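Local structure of polyhedrin (5A8U) at residues V45-G50 with E235-P240; G50-A55 with N203-E208; M110-Q115 with N121-R126. The protein builds the virus occlusion bodies, large protein crystals called polyhedra that shield the virus from the outside environment until insect larvae ingest them. All blocks are in the same frame, centred on the assembly; numbering follows the deposited sequence.

Contact 1: residues V45-G50 with E235-P240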
loop_
_atom_site.group_PDB
_atom_site.type_symbol
_atom_site.label_atom_id
_atom_site.label_comp_id
_atom_site.label_asym_id
_atom_site.label_seq_id
_atom_site.Cartn_x
_atom_site.Cartn_y
_atom_site.Cartn_z
ATOM N N VAL A 45 -16.163 6.481 2.462
ATOM C CA VAL A 45 -15.855 6.340 1.046
ATOM C C VAL A 45 -14.376 6.057 0.840
ATOM O O VAL A 45 -13.517 6.715 1.426
ATOM C CB VAL A 45 -16.179 7.651 0.308
ATOM C CG1 VAL A 45 -15.793 7.570 -1.196
ATOM C CG2 VAL A 45 -17.674 8.011 0.508
ATOM N N TYR A 46 -14.093 5.073 -0.002
ATOM C CA TYR A 46 -12.755 4.854 -0.528
ATOM C C TYR A 46 -12.875 4.797 -2.036
ATOM O O TYR A 46 -13.670 4.021 -2.562
ATOM C CB TYR A 46 -12.198 3.512 -0.039
ATOM C CG TYR A 46 -11.926 3.457 1.449
ATOM C CD1 TYR A 46 -10.712 3.907 1.966
ATOM C CD2 TYR A 46 -12.884 2.968 2.330
ATOM C CE1 TYR A 46 -10.465 3.859 3.341
ATOM C CE2 TYR A 46 -12.647 2.916 3.684
ATOM C CZ TYR A 46 -11.445 3.376 4.183
ATOM O OH TYR A 46 -11.197 3.317 5.538
ATOM N N ASN A 47 -12.093 5.626 -2.726
ATOM C CA ASN A 47 -12.109 5.726 -4.181
ATOM C C ASN A 47 -10.711 5.512 -4.772
ATOM O O ASN A 47 -9.790 6.275 -4.502
ATOM C CB ASN A 47 -12.718 7.075 -4.615
ATOM C CG ASN A 47 -12.499 7.381 -6.095
ATOM O OD1 ASN A 47 -11.778 8.310 -6.439
ATOM N ND2 ASN A 47 -13.106 6.581 -6.972
ATOM N N TRP A 48 -10.564 4.432 -5.534
ATOM C CA TRP A 48 -9.326 4.122 -6.263
ATOM C C TRP A 48 -9.467 4.481 -7.751
ATOM O O TRP A 48 -10.542 4.340 -8.327
ATOM C CB TRP A 48 -9.019 2.631 -6.171
ATOM C CG TRP A 48 -8.691 2.066 -4.817
ATOM C CD1 TRP A 48 -7.447 1.772 -4.328
ATOM C CD2 TRP A 48 -9.626 1.633 -3.818
ATOM N NE1 TRP A 48 -7.551 1.208 -3.073
ATOM C CE2 TRP A 48 -8.878 1.123 -2.738
ATOM C CE3 TRP A 48 -11.020 1.653 -3.723
ATOM C CZ2 TRP A 48 -9.485 0.628 -1.580
ATOM C CZ3 TRP A 48 -11.620 1.155 -2.574
ATOM C CH2 TRP A 48 -10.853 0.651 -1.521
ATOM N N GLN A 49 -8.375 4.923 -8.379
ATOM C CA GLN A 49 -8.381 5.204 -9.808
ATOM C C GLN A 49 -7.212 4.471 -10.448
ATOM O O GLN A 49 -6.234 4.146 -9.776
ATOM C CB GLN A 49 -8.196 6.702 -10.071
ATOM C CG GLN A 49 -9.198 7.608 -9.409
ATOM C CD GLN A 49 -8.900 9.069 -9.681
ATOM O OE1 GLN A 49 -8.846 9.499 -10.844
ATOM N NE2 GLN A 49 -8.689 9.842 -8.610
ATOM N N GLY A 50 -7.305 4.211 -11.746
ATOM C CA GLY A 50 -6.207 3.580 -12.462
ATOM C C GLY A 50 -6.489 3.623 -13.952
ATOM O O GLY A 50 -7.529 4.103 -14.367
ATOM N N GLU A 235 -23.782 15.162 -2.813
ATOM C CA GLU A 235 -23.686 16.514 -3.355
ATOM C C GLU A 235 -22.270 17.068 -3.356
ATOM O O GLU A 235 -21.910 17.806 -4.259
ATOM C CB GLU A 235 -24.653 17.481 -2.663
ATOM C CG GLU A 235 -24.271 17.870 -1.257
ATOM C CD GLU A 235 -25.348 18.738 -0.606
ATOM O OE1 GLU A 235 -26.530 18.582 -0.978
ATOM O OE2 GLU A 235 -25.008 19.582 0.253
ATOM N N ASN A 236 -21.461 16.699 -2.367
ATOM C CA ASN A 236 -20.122 17.269 -2.251
ATOM C C ASN A 236 -18.957 16.454 -2.814
ATOM O O ASN A 236 -17.887 17.000 -3.058
ATOM C CB ASN A 236 -19.841 17.716 -0.805
ATOM C CG ASN A 236 -20.684 18.922 -0.415
ATOM O OD1 ASN A 236 -21.191 19.651 -1.289
ATOM N ND2 ASN A 236 -20.854 19.137 0.886
ATOM N N PHE A 237 -19.174 15.166 -3.044
ATOM C CA PHE A 237 -18.144 14.331 -3.638
ATOM C C PHE A 237 -18.599 13.690 -4.954
ATOM O O PHE A 237 -18.030 13.979 -6.010
ATOM C CB PHE A 237 -17.640 13.246 -2.657
ATOM C CG PHE A 237 -16.621 12.332 -3.274
ATOM C CD1 PHE A 237 -15.354 12.812 -3.585
ATOM C CD2 PHE A 237 -16.941 11.030 -3.613
ATOM C CE1 PHE A 237 -14.405 11.994 -4.192
ATOM C CE2 PHE A 237 -15.993 10.192 -4.227
ATOM C CZ PHE A 237 -14.730 10.679 -4.527
ATOM N N PHE A 238 -19.599 12.810 -4.904
ATOM C CA PHE A 238 -19.940 12.032 -6.102
ATOM C C PHE A 238 -20.424 12.865 -7.264
ATOM O O PHE A 238 -19.941 12.727 -8.387
ATOM C CB PHE A 238 -20.979 10.952 -5.791
ATOM C CG PHE A 238 -20.436 9.849 -4.945
ATOM C CD1 PHE A 238 -19.684 8.828 -5.521
ATOM C CD2 PHE A 238 -20.615 9.850 -3.569
ATOM C CE1 PHE A 238 -19.149 7.820 -4.741
ATOM C CE2 PHE A 238 -20.079 8.833 -2.781
ATOM C CZ PHE A 238 -19.352 7.818 -3.369
ATOM N N GLN A 239 -21.395 13.728 -7.012
ATOM C CA GLN A 239 -21.918 14.516 -8.122
ATOM C C GLN A 239 -20.876 15.367 -8.849
ATOM O O GLN A 239 -20.741 15.261 -10.064
ATOM C CB GLN A 239 -23.171 15.301 -7.714
ATOM C CG GLN A 239 -24.389 14.439 -7.934
ATOM C CD GLN A 239 -25.683 15.049 -7.475
ATOM O OE1 GLN A 239 -25.710 16.131 -6.876
ATOM N NE2 GLN A 239 -26.784 14.339 -7.740
ATOM N N PRO A 240 -20.104 16.178 -8.113
ATOM C CA PRO A 240 -19.097 17.007 -8.794
ATOM C C PRO A 240 -18.000 16.208 -9.517
ATOM O O PRO A 240 -17.450 16.711 -10.499
ATOM C CB PRO A 240 -18.488 17.834 -7.657
ATOM C CG PRO A 240 -19.526 17.806 -6.560
ATOM C CD PRO A 240 -20.219 16.486 -6.675
#
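Phe237 reaches from helix 230-241 to the strand 45-50 and lands between Val45 and Asn47. Outward from the helix, its CB starts off toward the strand, and with CG anti to the backbone N (chi1 177°) the ring carries on to reach it. CD2, on one flank of the ring, points at the neighbouring Phe238, sitting 3.7 Å above that ring's plane over its centre. One atom further, CE2 meets Val45 CG1 at 4.0 Å, and CZ at the tip closes to 4.1 Å from Asn47 CB. Both strand atoms approach the ring obliquely. This is a helix laid over one face of the six-stranded antiparallel sheet: the axes of the two short segments are 11.6 Å apart at closest approach and differ by 28° in direction, so the helix nearly follows the strand, and the two phenylalanine rings bridge the distance between the backbones. Phe237 also stacks on Phe223 of the adjoining strand 223-227, while Asp131 of the second subunit packs against it. Phe238 leaves the helix differently, with CG anti to its carbonyl carbon (chi1 -70°), and its ring still bends in to meet Val45 from the opposite direction. CE2 lies 4.2 Å from Val45 CG2, and CZ is equally close to CG1, so each valine methyl has a phenylalanine carbon against it. Asn47 meets Phe237 most closely through CB; the buried amide beyond is tied up by Thr33 and Asn31 through ND2 and by Arg241 of the helix's C-terminal end through OD1.

Contact 2: residues G50-A55 with N203-E208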
loop_
_atom_site.group_PDB
_atom_site.type_symbol
_atom_site.label_atom_id
_atom_site.label_comp_id
_atom_site.label_asym_id
_atom_site.label_seq_id
_atom_site.Cartn_x
_atom_site.Cartn_y
_atom_site.Cartn_z
ATOM N N GLY A 50 -7.305 4.211 -11.746
ATOM C CA GLY A 50 -6.207 3.580 -12.462
ATOM C C GLY A 50 -6.489 3.623 -13.952
ATOM O O GLY A 50 -7.529 4.103 -14.367
ATOM N N THR A 51 -5.558 3.127 -14.755
ATOM C CA THR A 51 -5.718 3.168 -16.197
ATOM C C THR A 51 -6.019 1.782 -16.761
ATOM O O THR A 51 -6.966 1.626 -17.514
ATOM C CB THR A 51 -4.460 3.725 -16.850
ATOM O OG1 THR A 51 -3.309 3.112 -16.243
ATOM C CG2 THR A 51 -4.402 5.230 -16.651
ATOM N N GLU A 52 -5.233 0.777 -16.379
ATOM C CA GLU A 52 -5.352 -0.562 -16.960
ATOM C C GLU A 52 -5.895 -1.561 -15.955
ATOM O O GLU A 52 -6.579 -2.525 -16.307
ATOM C CB GLU A 52 -3.963 -1.060 -17.399
ATOM C CG GLU A 52 -3.342 -0.287 -18.557
ATOM C CD GLU A 52 -3.886 -0.656 -19.924
ATOM O OE1 GLU A 52 -4.690 -1.611 -20.064
ATOM O OE2 GLU A 52 -3.476 0.023 -20.888
ATOM N N VAL A 53 -5.539 -1.350 -14.697
ATOM C CA VAL A 53 -5.913 -2.277 -13.656
ATOM C C VAL A 53 -6.137 -1.486 -12.378
ATOM O O VAL A 53 -5.443 -0.504 -12.078
ATOM C CB VAL A 53 -4.824 -3.335 -13.455
ATOM C CG1 VAL A 53 -3.536 -2.685 -12.984
ATOM C CG2 VAL A 53 -5.277 -4.408 -12.468
ATOM N N ILE A 54 -7.150 -1.888 -11.641
ATOM C CA ILE A 54 -7.377 -1.282 -10.354
ATOM C C ILE A 54 -7.629 -2.407 -9.357
ATOM O O ILE A 54 -8.531 -3.214 -9.536
ATOM C CB ILE A 54 -8.526 -0.283 -10.448
ATOM C CG1 ILE A 54 -8.635 0.538 -9.175
ATOM C CG2 ILE A 54 -9.807 -0.983 -10.703
ATOM C CD1 ILE A 54 -9.543 1.725 -9.371
ATOM N N ALA A 55 -6.802 -2.452 -8.317
ATOM C CA ALA A 55 -6.785 -3.561 -7.383
ATOM C C ALA A 55 -6.578 -2.967 -6.006
ATOM O O ALA A 55 -5.934 -1.930 -5.860
ATOM C CB ALA A 55 -5.636 -4.509 -7.714
ATOM N N ASN A 203 -1.741 -6.860 -25.564
ATOM C CA ASN A 203 -1.807 -6.941 -24.112
ATOM C C ASN A 203 -1.041 -5.785 -23.489
ATOM O O ASN A 203 0.185 -5.781 -23.503
ATOM C CB ASN A 203 -1.207 -8.261 -23.641
ATOM C CG ASN A 203 -1.389 -8.492 -22.157
ATOM O OD1 ASN A 203 -1.674 -7.562 -21.402
ATOM N ND2 ASN A 203 -1.180 -9.731 -21.726
ATOM N N GLU A 204 -1.773 -4.805 -22.964
ATOM C CA GLU A 204 -1.159 -3.614 -22.378
ATOM C C GLU A 204 -0.795 -3.787 -20.902
ATOM O O GLU A 204 -0.382 -2.826 -20.234
ATOM C CB GLU A 204 -2.078 -2.409 -22.582
ATOM C CG GLU A 204 -2.148 -2.023 -24.045
ATOM C CD GLU A 204 -3.098 -0.895 -24.324
ATOM O OE1 GLU A 204 -3.801 -0.438 -23.396
ATOM O OE2 GLU A 204 -3.118 -0.450 -25.483
ATOM N N MET A 205 -0.941 -5.009 -20.395
ATOM C CA MET A 205 -0.468 -5.303 -19.044
ATOM C C MET A 205 0.906 -5.960 -19.081
ATOM O O MET A 205 1.481 -6.234 -18.037
ATOM C CB MET A 205 -1.449 -6.201 -18.279
ATOM C CG MET A 205 -2.652 -5.478 -17.762
ATOM S SD MET A 205 -2.255 -4.136 -16.609
ATOM C CE MET A 205 -1.463 -4.977 -15.221
ATOM N N GLY A 206 1.432 -6.215 -20.275
ATOM C CA GLY A 206 2.730 -6.863 -20.396
ATOM C C GLY A 206 3.480 -6.450 -21.653
ATOM O O GLY A 206 3.143 -5.445 -22.290
ATOM N N GLY A 207 4.499 -7.222 -22.020
ATOM C CA GLY A 207 5.272 -6.879 -23.204
ATOM C C GLY A 207 5.899 -5.491 -23.114
ATOM O O GLY A 207 6.505 -5.122 -22.088
ATOM N N GLU A 208 5.751 -4.707 -24.185
ATOM C CA GLU A 208 6.333 -3.365 -24.227
ATOM C C GLU A 208 5.651 -2.451 -23.208
ATOM O O GLU A 208 6.191 -1.407 -22.866
ATOM C CB GLU A 208 6.273 -2.772 -25.648
ATOM C CG GLU A 208 7.166 -3.547 -26.639
ATOM C CD GLU A 208 7.320 -2.877 -28.018
ATOM O OE1 GLU A 208 6.820 -1.751 -28.231
ATOM O OE2 GLU A 208 7.980 -3.483 -28.888
#
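Glu52 and Val53, where the chain turns from one strand into the next, meet Glu204 and Met205 in a type I beta turn running from Asn203 to Gly206. An Asx turn reinforces that bend: Met205 N donates to Asn203 OD1 at 2.8 Å, the donor tilted 28° from the carbonyl plane. The polar part of the contact is a pair of acids. Glu52 is bent at chi2 (-79°), while Glu204 is extended beyond CG; the two side chains cross at about a right angle, and their carboxylate planes are 84° apart. Glu52 OE2 comes within 2.6 Å of Glu204 OE1, so one of the two groups probably holds a proton. Glu204 OE1 has a hydrogen bond with Ser26 OG, and Arg198 makes a long, weak ion pair with its other oxygen. The apolar part belongs to Met205, whose chain folds at both chi2 and chi3 and so swings its end toward strand 53-55. Ala215 and Val214 of the third subunit pack on Val53 and Met205 respectively, placing this patch at the subunit interface. The thioether spans both residues: SD lies 3.6 Å from Glu52 CB, and CE rests 3.8 Å from Val53 CG1.

Contact 3: residues M110-Q115 with N121-R126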
loop_
_atom_site.group_PDB
_atom_site.type_symbol
_atom_site.label_atom_id
_atom_site.label_comp_id
_atom_site.label_asym_id
_atom_site.label_seq_id
_atom_site.Cartn_x
_atom_site.Cartn_y
_atom_site.Cartn_z
ATOM N N MET A 110 -22.400 -2.409 2.235
ATOM C CA MET A 110 -21.495 -1.690 1.356
ATOM C C MET A 110 -22.105 -1.579 -0.039
ATOM O O MET A 110 -22.865 -2.446 -0.473
ATOM C CB MET A 110 -20.143 -2.397 1.299
ATOM C CG MET A 110 -19.330 -2.192 0.039
ATOM S SD MET A 110 -17.936 -3.355 0.037
ATOM C CE MET A 110 -18.797 -4.833 0.378
ATOM N N GLN A 111 -21.794 -0.481 -0.713
ATOM C CA GLN A 111 -22.024 -0.364 -2.147
ATOM C C GLN A 111 -20.649 -0.393 -2.833
ATOM O O GLN A 111 -19.748 0.350 -2.452
ATOM C CB GLN A 111 -22.765 0.935 -2.482
ATOM C CG GLN A 111 -23.166 0.986 -3.942
ATOM C CD GLN A 111 -23.887 2.257 -4.339
ATOM O OE1 GLN A 111 -24.106 2.495 -5.530
ATOM N NE2 GLN A 111 -24.262 3.082 -3.351
ATOM N N PHE A 112 -20.498 -1.266 -3.823
ATOM C CA PHE A 112 -19.254 -1.398 -4.565
ATOM C C PHE A 112 -19.569 -0.884 -5.970
ATOM O O PHE A 112 -20.412 -1.450 -6.672
ATOM C CB PHE A 112 -18.832 -2.878 -4.575
ATOM C CG PHE A 112 -17.567 -3.171 -5.373
ATOM C CD1 PHE A 112 -16.326 -2.789 -4.887
ATOM C CD2 PHE A 112 -17.626 -3.879 -6.571
ATOM C CE1 PHE A 112 -15.156 -3.067 -5.602
ATOM C CE2 PHE A 112 -16.456 -4.175 -7.282
ATOM C CZ PHE A 112 -15.229 -3.777 -6.795
ATOM N N ILE A 113 -18.942 0.223 -6.352
ATOM C CA ILE A 113 -19.277 0.888 -7.608
ATOM C C ILE A 113 -18.067 0.901 -8.528
ATOM O O ILE A 113 -16.989 1.309 -8.130
ATOM C CB ILE A 113 -19.713 2.343 -7.377
ATOM C CG1 ILE A 113 -20.643 2.437 -6.164
ATOM C CG2 ILE A 113 -20.335 2.916 -8.646
ATOM C CD1 ILE A 113 -20.921 3.868 -5.718
ATOM N N VAL A 114 -18.254 0.472 -9.771
ATOM C CA VAL A 114 -17.151 0.441 -10.724
ATOM C C VAL A 114 -17.560 1.272 -11.932
ATOM O O VAL A 114 -18.632 1.059 -12.473
ATOM C CB VAL A 114 -16.855 -1.002 -11.185
ATOM C CG1 VAL A 114 -15.686 -1.017 -12.174
ATOM C CG2 VAL A 114 -16.542 -1.903 -9.977
ATOM N N GLN A 115 -16.729 2.231 -12.336
ATOM C CA GLN A 115 -17.093 3.140 -13.428
ATOM C C GLN A 115 -15.957 3.340 -14.448
ATOM O O GLN A 115 -14.792 3.450 -14.075
ATOM C CB GLN A 115 -17.543 4.492 -12.848
ATOM C CG GLN A 115 -17.717 5.602 -13.892
ATOM C CD GLN A 115 -18.293 6.880 -13.299
ATOM O OE1 GLN A 115 -18.846 6.872 -12.194
ATOM N NE2 GLN A 115 -18.173 7.985 -14.035
ATOM N N ASN A 121 -17.067 -8.367 -17.166
ATOM C CA ASN A 121 -17.077 -9.795 -16.841
ATOM C C ASN A 121 -15.920 -10.208 -15.951
ATOM O O ASN A 121 -16.022 -11.199 -15.226
ATOM C CB ASN A 121 -17.053 -10.664 -18.101
ATOM C CG ASN A 121 -18.334 -10.576 -18.901
ATOM O OD1 ASN A 121 -19.418 -10.400 -18.349
ATOM N ND2 ASN A 121 -18.217 -10.727 -20.215
ATOM N N ALA A 122 -14.820 -9.456 -16.019
ATOM C CA ALA A 122 -13.578 -9.828 -15.336
ATOM C C ALA A 122 -13.463 -9.295 -13.896
ATOM O O ALA A 122 -12.505 -9.606 -13.194
ATOM C CB ALA A 122 -12.358 -9.394 -16.163
ATOM N N THR A 123 -14.430 -8.505 -13.460
ATOM C CA THR A 123 -14.355 -7.933 -12.119
ATOM C C THR A 123 -14.382 -9.016 -11.045
ATOM O O THR A 123 -15.240 -9.904 -11.079
ATOM C CB THR A 123 -15.527 -6.954 -11.903
ATOM O OG1 THR A 123 -15.402 -5.870 -12.837
ATOM C CG2 THR A 123 -15.532 -6.420 -10.482
ATOM N N ARG A 124 -13.451 -8.926 -10.094
ATOM C CA ARG A 124 -13.475 -9.778 -8.895
ATOM C C ARG A 124 -13.724 -8.966 -7.641
ATOM O O ARG A 124 -13.075 -7.944 -7.425
ATOM C CB ARG A 124 -12.139 -10.504 -8.724
ATOM C CG ARG A 124 -11.926 -11.613 -9.727
ATOM C CD ARG A 124 -10.478 -12.081 -9.684
ATOM N NE ARG A 124 -10.284 -13.371 -10.336
ATOM C CZ ARG A 124 -9.099 -13.840 -10.709
ATOM N NH1 ARG A 124 -8.008 -13.099 -10.535
ATOM N NH2 ARG A 124 -9.006 -15.035 -11.276
ATOM N N LEU A 125 -14.621 -9.454 -6.785
ATOM C CA LEU A 125 -14.792 -8.881 -5.458
ATOM C C LEU A 125 -14.688 -10.063 -4.516
ATOM O O LEU A 125 -15.491 -10.997 -4.603
ATOM C CB LEU A 125 -16.155 -8.191 -5.313
ATOM C CG LEU A 125 -16.508 -7.660 -3.911
ATOM C CD1 LEU A 125 -15.475 -6.668 -3.343
ATOM C CD2 LEU A 125 -17.929 -7.068 -3.898
ATOM N N ARG A 126 -13.688 -10.057 -3.640
ATOM C CA ARG A 126 -13.517 -11.186 -2.730
ATOM C C ARG A 126 -13.864 -10.826 -1.301
ATOM O O ARG A 126 -13.410 -9.797 -0.787
ATOM C CB ARG A 126 -12.061 -11.678 -2.731
ATOM C CG ARG A 126 -11.480 -12.040 -4.107
ATOM C CD ARG A 126 -10.111 -12.712 -3.943
ATOM N NE ARG A 126 -9.387 -12.888 -5.207
ATOM C CZ ARG A 126 -8.526 -12.008 -5.708
ATOM N NH1 ARG A 126 -8.277 -10.863 -5.059
ATOM N NH2 ARG A 126 -7.912 -12.261 -6.862
#
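The ring of Phe112 has Leu125 over one face and Thr123 at its edge, two sides of one aromatic group taken by the same short segment. The leucine and phenylalanine side chains run past each other in opposite directions, with both leucine methyls on one side of the ring. CD1 stands 4.2 Å above the ring plane, offset toward the rim, and Leu125 CD2 lies on the same face, out at the rim by CG and CD2 of the ring, 4.2 Å from Phe112 CD2. Thr123 likewise runs counter to the phenylalanine but meets it near the plane, with CG2 4.0 Å from Phe112 CE2. That methyl is anti to the threonine's own backbone N, and OG1, turned aside from the ring, makes a weak hydrogen bond to Trp120 O. The two strands join through side chains alone. Strand 109-115 belongs to the six-stranded antiparallel sheet and strand 124-128 to the three-stranded one, and the chain passes from one to the other through a short connection, a beta-arch rather than a beta hairpin. The sheets thus face each other as layers of a beta sandwich, with the alpha carbons of Phe112 and Leu125 8.8 Å apart. Phe112 extends straight into the interlayer space because its CG is anti to the backbone N (chi1 178°), and there it also packs on Val32 and Val34 of the neighbouring strand 30-37. Thr123 also touches Val194 of its own sheet, and Leu125 touches Tyr175 of the facing one. Arg124 points away from this apolar layer and, with Arg126, forms salt bridges to the two carboxylate oxygens of Glu193; Arg126 NH1 also bonds to Ser219 OG of the third subunit.

How the contacts relate
Contacts 1 and 3 are both buried and apolar, and both use the six-stranded sheet: contact 1 covers one face with helix 230-241, whereas contact 3 joins the sheet to the three-stranded one. Contact 2 lies further out, its centre about 19 Å from that of the chain, and is only partly buried; there a loop meets the turn that leads into strand 53-58, and close carboxylates accompany the thioether packing. Contacts 1 and 2 share Gly50, where strand 43-50 gives way to strand 53-58, and Ile54 packs against the backbone of Trp48 and Gln49. Contacts 2 and 3 both reach the three-stranded sheet and touch the third subunit, while contacts 1 and 2 both touch the second.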